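PDB 6A5K: histone-lysine N-methyltransferase, H3 lysine-9 specific SUVH6 from Arabidopsis thaliana, which transfers methyl groups from S-adenosylmethionine to histone H3, setting the H3K9 methylation mark, and, through its SRA domain, probably binds methylated non-CG DNA. Local coordinates for residues A[14-19]-A[415-420]; A[371-376]-A[484-489]; A[459-464]-A[480-485]. The protein carries 1 engineered substitution. All coordinates share one frame; numbering follows the deposited sequence.

Contact 1 of 3, residues A[14-19]-A[415-420]; sequences LRLFHG and QGMSEL
L16 and L420 meet tip to tip, and together with M417 against G19 they make the close side of this helix pair. CD2 of L16 lies 3.6 Å from CD1 of L420, and the same L420 methyl also touches L16 CG. The L16 side chain runs with CG anti to the backbone N (chi1 -175°), which carries its other methyl, CD1, to 3.8 Å from CG of M417; the two side chains lie alongside each other, running opposite ways. The selenomethionine bends at its last torsion to lay SE and CE against the backbone of G19. There CE comes to 3.3 Å from G19 O; with no CB on G19 the selenium can sit 3.8 Å from its CA. The contact joins the long N-terminal helix 5-29 to helix 412-420 of the SET domain; the axes of the two short segments approach to 10.2 Å and cross at -62°. V20 and K23, further along helix 5-29, also touch M417, while V20 and L52 of helix 44-54 reach L420. The far side of helix 412-420 is looser and faces solvent: S418 and E419 are exposed there, and S418 OG turns back onto its own helix, bonding Q415 O at 2.6 Å.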
loop_
_atom_site.group_PDB
_atom_site.type_symbol
_atom_site.label_atom_id
_atom_site.label_comp_id
_atom_site.label_asym_id
_atom_site.label_seq_id
_atom_site.Cartn_x
_atom_site.Cartn_y
_atom_site.Cartn_z
ATOM N N LEU A 14 6.297 8.795 4.109
ATOM C CA LEU A 14 5.839 7.547 4.722
ATOM C C LEU A 14 6.554 6.332 4.120
ATOM O O LEU A 14 6.864 5.363 4.822
ATOM C CB LEU A 14 4.324 7.385 4.575
ATOM C CG LEU A 14 3.437 8.420 5.274
ATOM C CD1 LEU A 14 1.954 8.127 5.003
ATOM C CD2 LEU A 14 3.719 8.440 6.754
ATOM N N ARG A 15 6.810 6.398 2.817
ATOM C CA ARG A 15 7.490 5.320 2.101
ATOM C C ARG A 15 8.924 5.172 2.625
ATOM O O ARG A 15 9.402 4.057 2.889
ATOM C CB ARG A 15 7.461 5.604 0.589
ATOM C CG ARG A 15 7.735 4.417 -0.303
ATOM C CD ARG A 15 7.455 4.764 -1.770
ATOM N NE ARG A 15 6.048 5.088 -1.999
ATOM C CZ ARG A 15 5.631 6.056 -2.810
ATOM N NH1 ARG A 15 6.509 6.800 -3.466
ATOM N NH2 ARG A 15 4.335 6.281 -2.971
ATOM N N LEU A 16 9.600 6.305 2.794
ATOM C CA LEU A 16 10.940 6.337 3.367
ATOM C C LEU A 16 10.941 5.750 4.782
ATOM O O LEU A 16 11.777 4.906 5.123
ATOM C CB LEU A 16 11.472 7.771 3.386
ATOM C CG LEU A 16 12.917 7.973 3.837
ATOM C CD1 LEU A 16 13.889 7.387 2.806
ATOM C CD2 LEU A 16 13.197 9.456 4.087
ATOM N N PHE A 17 9.985 6.194 5.597
ATOM C CA PHE A 17 9.843 5.677 6.953
ATOM C C PHE A 17 9.713 4.149 6.985
ATOM O O PHE A 17 10.439 3.463 7.718
ATOM C CB PHE A 17 8.629 6.310 7.639
ATOM C CG PHE A 17 8.295 5.685 8.957
ATOM C CD1 PHE A 17 9.059 5.958 10.081
ATOM C CD2 PHE A 17 7.215 4.824 9.077
ATOM C CE1 PHE A 17 8.753 5.388 11.302
ATOM C CE2 PHE A 17 6.904 4.251 10.297
ATOM C CZ PHE A 17 7.678 4.532 11.410
ATOM N N HIS A 18 8.800 3.607 6.183
ATOM C CA HIS A 18 8.607 2.159 6.195
ATOM C C HIS A 18 9.805 1.414 5.616
ATOM O O HIS A 18 10.116 0.296 6.046
ATOM C CB HIS A 18 7.314 1.789 5.461
ATOM C CG HIS A 18 6.093 2.016 6.294
ATOM N ND1 HIS A 18 5.705 1.142 7.289
ATOM C CD2 HIS A 18 5.212 3.043 6.330
ATOM C CE1 HIS A 18 4.623 1.611 7.885
ATOM N NE2 HIS A 18 4.305 2.766 7.327
ATOM N N GLY A 19 10.488 2.044 4.666
ATOM C CA GLY A 19 11.711 1.485 4.117
ATOM C C GLY A 19 12.740 1.300 5.217
ATOM O O GLY A 19 13.343 0.231 5.354
ATOM N N GLN A 415 18.506 5.071 -2.671
ATOM C CA GLN A 415 19.428 6.189 -2.526
ATOM C C GLN A 415 19.098 7.025 -1.287
ATOM O O GLN A 415 19.974 7.262 -0.442
ATOM C CB GLN A 415 19.411 7.059 -3.785
ATOM C CG GLN A 415 20.669 6.954 -4.633
ATOM C CD GLN A 415 21.936 6.847 -3.806
ATOM O OE1 GLN A 415 22.679 5.869 -3.916
ATOM N NE2 GLN A 415 22.178 7.843 -2.952
ATOM N N GLY A 416 17.846 7.465 -1.177
ATOM C CA GLY A 416 17.433 8.247 -0.015
ATOM C C GLY A 416 17.757 7.548 1.298
ATOM O O GLY A 416 18.210 8.151 2.281
HETATM N N MSE A 417 17.549 6.239 1.293
HETATM C CA MSE A 417 17.817 5.419 2.464
HETATM C C MSE A 417 19.305 5.284 2.756
HETATM O O MSE A 417 19.713 5.279 3.919
HETATM C CB MSE A 417 17.193 4.049 2.277
HETATM C CG MSE A 417 15.685 4.118 2.168
HETATM SE SE MSE A 417 14.969 2.353 2.399
HETATM C CE MSE A 417 15.800 2.037 4.101
ATOM N N SER A 418 20.116 5.180 1.708
ATOM C CA SER A 418 21.560 5.144 1.901
ATOM C C SER A 418 22.016 6.452 2.531
ATOM O O SER A 418 22.954 6.476 3.329
ATOM C CB SER A 418 22.294 4.911 0.583
ATOM O OG SER A 418 22.297 6.087 -0.198
ATOM N N GLU A 419 21.348 7.542 2.164
ATOM C CA GLU A 419 21.638 8.838 2.769
ATOM C C GLU A 419 21.224 8.895 4.234
ATOM O O GLU A 419 21.882 9.554 5.037
ATOM C CB GLU A 419 20.948 9.963 1.999
ATOM C CG GLU A 419 21.287 10.001 0.526
ATOM C CD GLU A 419 20.738 11.236 -0.154
ATOM O OE1 GLU A 419 21.008 11.420 -1.362
ATOM O OE2 GLU A 419 20.041 12.024 0.526
ATOM N N LEU A 420 20.137 8.217 4.587
ATOM C CA LEU A 420 19.688 8.231 5.982
ATOM C C LEU A 420 20.634 7.515 6.952
ATOM O O LEU A 420 20.866 7.995 8.063
ATOM C CB LEU A 420 18.292 7.626 6.103
ATOM C CG LEU A 420 17.176 8.486 5.525
ATOM C CD1 LEU A 420 15.843 7.877 5.883
ATOM C CD2 LEU A 420 17.274 9.902 6.054
#

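Contact 2 of 3, residues A[371-376]-A[484-489]; sequences KSIPIG and DNIPPL
I373 and I486 exchange a reciprocal pair of backbone hydrogen bonds, I373 N to I486 O and I486 N to I373 O, each 2.9 Å. This is a single antiparallel bridge of the hydrogen-bonded kind, closed between two otherwise irregular segments that run in opposite directions. The third direct bond uses a side chain: I375 N gives its hydrogen to N485 OD1 at 2.8 Å, a nearly straight bond (165°), although the donor stands well above the carbonyl plane of the amide. With CG anti to its carbonyl carbon (chi1 -69°), N485 brings OD1 across to that backbone N, so the side-chain oxygen, not a main-chain carbonyl, takes the I375 N-H. At the other end a water joins the two segments: it lies 2.8 Å from K371 O and 2.8 Å from P487 O and bridges the two carbonyls. CA-H...O contacts accompany these bonds; the one from S372 CA to I486 O is short at 3.2 Å but bent (121°).

Packing follows the same line. The side chains of I373 and I486 lie side by side, CB to CB 4.0 Å, the apolar centre of the bridge. I375 lays CG2 against N485 OD1 and stretches CG1 and CD1 along the backbone of D484. Toward the water, the P488 ring sits beside the S372 main chain, its CB 3.8 Å from S372 N. The bridge thus ties together the two SET-domain connections that lead into strands 378-381 and 491-494. H18 of helix 5-29 touches I375 and N485. At the proline end, E77 of strand 77-78 touches S372 and P488, and V231 of helix 227-234 packs on P488.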
loop_
_atom_site.group_PDB
_atom_site.type_symbol
_atom_site.label_atom_id
_atom_site.label_comp_id
_atom_site.label_asym_id
_atom_site.label_seq_id
_atom_site.Cartn_x
_atom_site.Cartn_y
_atom_site.Cartn_z
ATOM N N LYS A 371 -10.101 -4.943 0.498
ATOM C CA LYS A 371 -9.562 -4.531 1.792
ATOM C C LYS A 371 -8.281 -3.723 1.648
ATOM O O LYS A 371 -7.749 -3.567 0.547
ATOM C CB LYS A 371 -9.326 -5.748 2.688
ATOM C CG LYS A 371 -8.156 -6.612 2.286
ATOM C CD LYS A 371 -8.175 -7.944 3.027
ATOM C CE LYS A 371 -9.597 -8.464 3.205
ATOM N NZ LYS A 371 -9.638 -9.763 3.939
ATOM N N SER A 372 -7.798 -3.195 2.766
ATOM C CA SER A 372 -6.571 -2.418 2.750
ATOM C C SER A 372 -5.383 -3.321 2.442
ATOM O O SER A 372 -5.411 -4.520 2.714
ATOM C CB SER A 372 -6.374 -1.682 4.082
ATOM O OG SER A 372 -6.226 -2.584 5.160
ATOM N N ILE A 373 -4.349 -2.738 1.851
ATOM C CA ILE A 373 -3.169 -3.501 1.467
ATOM C C ILE A 373 -1.931 -2.984 2.197
ATOM O O ILE A 373 -1.551 -1.828 2.030
ATOM C CB ILE A 373 -2.937 -3.435 -0.051
ATOM C CG1 ILE A 373 -4.121 -4.058 -0.803
ATOM C CG2 ILE A 373 -1.638 -4.151 -0.424
ATOM C CD1 ILE A 373 -4.087 -3.791 -2.299
ATOM N N PRO A 374 -1.312 -3.838 3.030
ATOM C CA PRO A 374 -0.092 -3.432 3.745
ATOM C C PRO A 374 1.049 -3.122 2.781
ATOM O O PRO A 374 1.207 -3.816 1.775
ATOM C CB PRO A 374 0.243 -4.660 4.611
ATOM C CG PRO A 374 -1.048 -5.422 4.722
ATOM C CD PRO A 374 -1.755 -5.192 3.409
ATOM N N ILE A 375 1.831 -2.094 3.085
ATOM C CA ILE A 375 2.978 -1.750 2.245
ATOM C C ILE A 375 3.919 -2.956 2.070
ATOM O O ILE A 375 4.148 -3.730 3.006
ATOM C CB ILE A 375 3.748 -0.541 2.824
ATOM C CG1 ILE A 375 4.815 -0.051 1.836
ATOM C CG2 ILE A 375 4.327 -0.857 4.219
ATOM C CD1 ILE A 375 5.327 1.338 2.164
ATOM N N GLY A 376 4.413 -3.147 0.851
ATOM C CA GLY A 376 5.281 -4.276 0.565
ATOM C C GLY A 376 4.545 -5.563 0.226
ATOM O O GLY A 376 5.175 -6.600 0.007
ATOM N N ASP A 484 2.706 1.723 -0.861
ATOM C CA ASP A 484 2.025 2.445 0.212
ATOM C C ASP A 484 1.253 1.444 1.058
ATOM O O ASP A 484 1.032 0.315 0.632
ATOM C CB ASP A 484 1.023 3.477 -0.317
ATOM C CG ASP A 484 1.632 4.457 -1.292
ATOM O OD1 ASP A 484 1.028 4.652 -2.370
ATOM O OD2 ASP A 484 2.679 5.057 -0.971
ATOM N N ASN A 485 0.832 1.870 2.242
ATOM C CA ASN A 485 -0.307 1.237 2.891
ATOM C C ASN A 485 -1.560 1.733 2.180
ATOM O O ASN A 485 -1.949 2.885 2.342
ATOM C CB ASN A 485 -0.352 1.567 4.382
ATOM C CG ASN A 485 0.774 0.910 5.156
ATOM O OD1 ASN A 485 0.940 -0.312 5.121
ATOM N ND2 ASN A 485 1.558 1.721 5.861
ATOM N N ILE A 486 -2.177 0.875 1.378
ATOM C CA ILE A 486 -3.262 1.314 0.505
ATOM C C ILE A 486 -4.627 1.166 1.184
ATOM O O ILE A 486 -4.933 0.111 1.723
ATOM C CB ILE A 486 -3.259 0.521 -0.819
ATOM C CG1 ILE A 486 -1.864 0.554 -1.457
ATOM C CG2 ILE A 486 -4.299 1.082 -1.778
ATOM C CD1 ILE A 486 -1.749 -0.302 -2.744
ATOM N N PRO A 487 -5.444 2.233 1.166
ATOM C CA PRO A 487 -6.807 2.152 1.698
ATOM C C PRO A 487 -7.641 1.171 0.900
ATOM O O PRO A 487 -7.345 0.959 -0.275
ATOM C CB PRO A 487 -7.347 3.583 1.529
ATOM C CG PRO A 487 -6.127 4.443 1.351
ATOM C CD PRO A 487 -5.130 3.577 0.651
ATOM N N PRO A 488 -8.677 0.580 1.518
ATOM C CA PRO A 488 -9.549 -0.302 0.738
ATOM C C PRO A 488 -10.208 0.465 -0.400
ATOM O O PRO A 488 -10.520 1.651 -0.237
ATOM C CB PRO A 488 -10.582 -0.791 1.763
ATOM C CG PRO A 488 -10.549 0.224 2.854
ATOM C CD PRO A 488 -9.139 0.742 2.906
ATOM N N LEU A 489 -10.350 -0.203 -1.543
ATOM C CA LEU A 489 -11.078 0.292 -2.716
ATOM C C LEU A 489 -10.372 1.430 -3.450
ATOM O O LEU A 489 -10.932 1.995 -4.383
ATOM C CB LEU A 489 -12.498 0.723 -2.320
ATOM C CG LEU A 489 -13.372 -0.383 -1.719
ATOM C CD1 LEU A 489 -14.669 0.193 -1.165
ATOM C CD2 LEU A 489 -13.664 -1.479 -2.744
HETATM O O HOH W 1 -6.418 -1.565 -0.890
#

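Contact 3 of 3, residues A[459-464]-A[480-485]; sequences PNLYAQ and FFAQDN
Y462 and F481 form the hydrogen-bonded pair of an antiparallel beta hairpin: Y462 N binds F481 O at 2.9 Å, and F481 N returns to Y462 O at 3.0 Å. L461 with A482 and A463 with F480 are the non-hydrogen-bonded pairs on either side. Beyond the strand end, Q483 N continues the pattern with a 2.8 Å bond to N460 O.

The polar side-chain bond belongs to Q483, whose NE2 reaches P459 O at 2.9 Å. That oxygen lies close to the glutamine's amide plane, but the donor stands above the carbonyl plane of P459. With chi1 at 61° setting its direction, the extended chain carries the amide from just past strand 477-482 to the segment ahead of strand 461-467. A water links Y462 OH to A482 O, entering at the edge of the tyrosine ring.

Aromatic and apolar contacts fall on two faces. On the Y462 and F481 face, the tyrosine folds back over its neighbour strand (chi1 58°), and F481 CB makes a CH-pi contact over one ring face, 4.1 Å from the centroid. Q483 CB meets the edge of that ring, 3.6 Å from CD1 of Y462. Q464 CB and CG lie beside the F481 ring. On the other face, A463 CB is 4.0 Å from F480 CE1, L461 CD1 reaches F480 CB, the two side chains lying roughly perpendicular, and L461 CD2 rests against A482.

The hairpin is part of the SET domain, and its strands 461-467 and 477-482 are the central pair of their sheet, with 328-330 and 378-381 outside them. I379 of strand 378-381 lies against L461 and F480. From strand 491-494 of the neighbouring sheet, L492 touches N460 and L461, and the Y494 ring meets that of F480.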
loop_
_atom_site.group_PDB
_atom_site.type_symbol
_atom_site.label_atom_id
_atom_site.label_comp_id
_atom_site.label_asym_id
_atom_site.label_seq_id
_atom_site.Cartn_x
_atom_site.Cartn_y
_atom_site.Cartn_z
ATOM N N PRO A 459 1.895 6.479 -8.629
ATOM C CA PRO A 459 1.372 5.121 -8.453
ATOM C C PRO A 459 1.498 4.572 -7.030
ATOM O O PRO A 459 2.366 5.018 -6.283
ATOM C CB PRO A 459 2.238 4.305 -9.409
ATOM C CG PRO A 459 3.566 5.007 -9.371
ATOM C CD PRO A 459 3.217 6.479 -9.288
ATOM N N ASN A 460 0.656 3.605 -6.672
ATOM C CA ASN A 460 0.785 2.936 -5.373
ATOM C C ASN A 460 1.365 1.526 -5.518
ATOM O O ASN A 460 1.585 0.832 -4.519
ATOM C CB ASN A 460 -0.562 2.896 -4.625
ATOM C CG ASN A 460 -1.715 2.401 -5.491
ATOM O OD1 ASN A 460 -1.504 1.765 -6.516
ATOM N ND2 ASN A 460 -2.952 2.672 -5.055
ATOM N N LEU A 461 1.623 1.114 -6.760
ATOM C CA LEU A 461 2.278 -0.170 -7.028
ATOM C C LEU A 461 3.556 0.022 -7.828
ATOM O O LEU A 461 3.723 1.026 -8.510
ATOM C CB LEU A 461 1.366 -1.126 -7.810
ATOM C CG LEU A 461 -0.031 -1.525 -7.323
ATOM C CD1 LEU A 461 -0.587 -2.657 -8.201
ATOM C CD2 LEU A 461 -0.037 -1.922 -5.856
ATOM N N TYR A 462 4.455 -0.953 -7.755
ATOM C CA TYR A 462 5.547 -1.009 -8.715
ATOM C C TYR A 462 5.759 -2.434 -9.191
ATOM O O TYR A 462 5.377 -3.400 -8.508
ATOM C CB TYR A 462 6.857 -0.458 -8.131
ATOM C CG TYR A 462 7.350 -1.158 -6.886
ATOM C CD1 TYR A 462 6.976 -0.711 -5.628
ATOM C CD2 TYR A 462 8.209 -2.261 -6.966
ATOM C CE1 TYR A 462 7.428 -1.334 -4.477
ATOM C CE2 TYR A 462 8.664 -2.893 -5.812
ATOM C CZ TYR A 462 8.268 -2.422 -4.571
ATOM O OH TYR A 462 8.715 -3.018 -3.402
ATOM N N ALA A 463 6.386 -2.547 -10.359
ATOM C CA ALA A 463 6.730 -3.838 -10.948
ATOM C C ALA A 463 8.082 -4.314 -10.431
ATOM O O ALA A 463 9.022 -3.532 -10.283
ATOM C CB ALA A 463 6.742 -3.751 -12.477
ATOM N N GLN A 464 8.160 -5.608 -10.153
ATOM C CA GLN A 464 9.336 -6.228 -9.575
ATOM C C GLN A 464 9.617 -7.529 -10.311
ATOM O O GLN A 464 8.761 -8.419 -10.365
ATOM C CB GLN A 464 9.126 -6.497 -8.085
ATOM C CG GLN A 464 10.262 -7.251 -7.408
ATOM C CD GLN A 464 11.572 -6.484 -7.482
ATOM O OE1 GLN A 464 11.675 -5.360 -6.982
ATOM N NE2 GLN A 464 12.579 -7.082 -8.122
ATOM N N PHE A 480 3.730 -7.438 -9.176
ATOM C CA PHE A 480 3.442 -6.122 -8.604
ATOM C C PHE A 480 3.426 -6.123 -7.078
ATOM O O PHE A 480 2.889 -7.041 -6.451
ATOM C CB PHE A 480 2.112 -5.600 -9.136
ATOM C CG PHE A 480 2.100 -5.420 -10.615
ATOM C CD1 PHE A 480 2.745 -4.339 -11.191
ATOM C CD2 PHE A 480 1.461 -6.334 -11.437
ATOM C CE1 PHE A 480 2.745 -4.164 -12.559
ATOM C CE2 PHE A 480 1.466 -6.169 -12.805
ATOM C CZ PHE A 480 2.105 -5.082 -13.365
ATOM N N PHE A 481 4.015 -5.077 -6.496
ATOM C CA PHE A 481 4.058 -4.882 -5.047
ATOM C C PHE A 481 3.513 -3.501 -4.662
ATOM O O PHE A 481 3.704 -2.529 -5.391
ATOM C CB PHE A 481 5.494 -5.002 -4.519
ATOM C CG PHE A 481 6.022 -6.408 -4.479
ATOM C CD1 PHE A 481 6.605 -6.978 -5.607
ATOM C CD2 PHE A 481 5.957 -7.149 -3.310
ATOM C CE1 PHE A 481 7.097 -8.271 -5.572
ATOM C CE2 PHE A 481 6.453 -8.450 -3.270
ATOM C CZ PHE A 481 7.023 -9.003 -4.391
ATOM N N ALA A 482 2.863 -3.414 -3.505
ATOM C CA ALA A 482 2.419 -2.122 -2.970
ATOM C C ALA A 482 3.587 -1.292 -2.428
ATOM O O ALA A 482 4.450 -1.814 -1.719
ATOM C CB ALA A 482 1.375 -2.336 -1.872
ATOM N N GLN A 483 3.615 0.003 -2.745
ATOM C CA GLN A 483 4.607 0.897 -2.144
ATOM C C GLN A 483 3.971 1.944 -1.214
ATOM O O GLN A 483 4.618 2.915 -0.822
ATOM C CB GLN A 483 5.460 1.582 -3.227
ATOM C CG GLN A 483 4.715 2.460 -4.234
ATOM C CD GLN A 483 5.682 3.230 -5.131
ATOM O OE1 GLN A 483 6.878 2.934 -5.170
ATOM N NE2 GLN A 483 5.171 4.229 -5.841
ATOM N N ASP A 484 2.706 1.723 -0.861
ATOM C CA ASP A 484 2.025 2.445 0.212
ATOM C C ASP A 484 1.253 1.444 1.058
ATOM O O ASP A 484 1.032 0.315 0.632
ATOM C CB ASP A 484 1.023 3.477 -0.317
ATOM C CG ASP A 484 1.632 4.457 -1.292
ATOM O OD1 ASP A 484 1.028 4.652 -2.370
ATOM O OD2 ASP A 484 2.679 5.057 -0.971
ATOM N N ASN A 485 0.832 1.870 2.242
ATOM C CA ASN A 485 -0.307 1.237 2.891
ATOM C C ASN A 485 -1.560 1.733 2.180
ATOM O O ASN A 485 -1.949 2.885 2.342
ATOM C CB ASN A 485 -0.352 1.567 4.382
ATOM C CG ASN A 485 0.774 0.910 5.156
ATOM O OD1 ASN A 485 0.940 -0.312 5.121
ATOM N ND2 ASN A 485 1.558 1.721 5.861
HETATM O O HOH W 2 7.353 -1.886 -1.099
#

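How the contacts relate
The N-terminal helix 5-29 ties the three contacts together. R15, on the helix of contact 1, reaches both others: its NH2 makes a 2.9 Å salt bridge with OD2 of D484, a residue shared by contacts 2 and 3, and its NE probably bonds Q483 O of contact 3, also at 2.9 Å. Contacts 2 and 3, with centres 10 Å apart, run into each other along 480-489 and are joined by a probable bond from G376 N to A482 O. Contact 3 lies in the second shell at most: the F480 side chain is about 9 Å from bound S-adenosylmethionine, and the P459 side chain about 8 Å from a zinc ion.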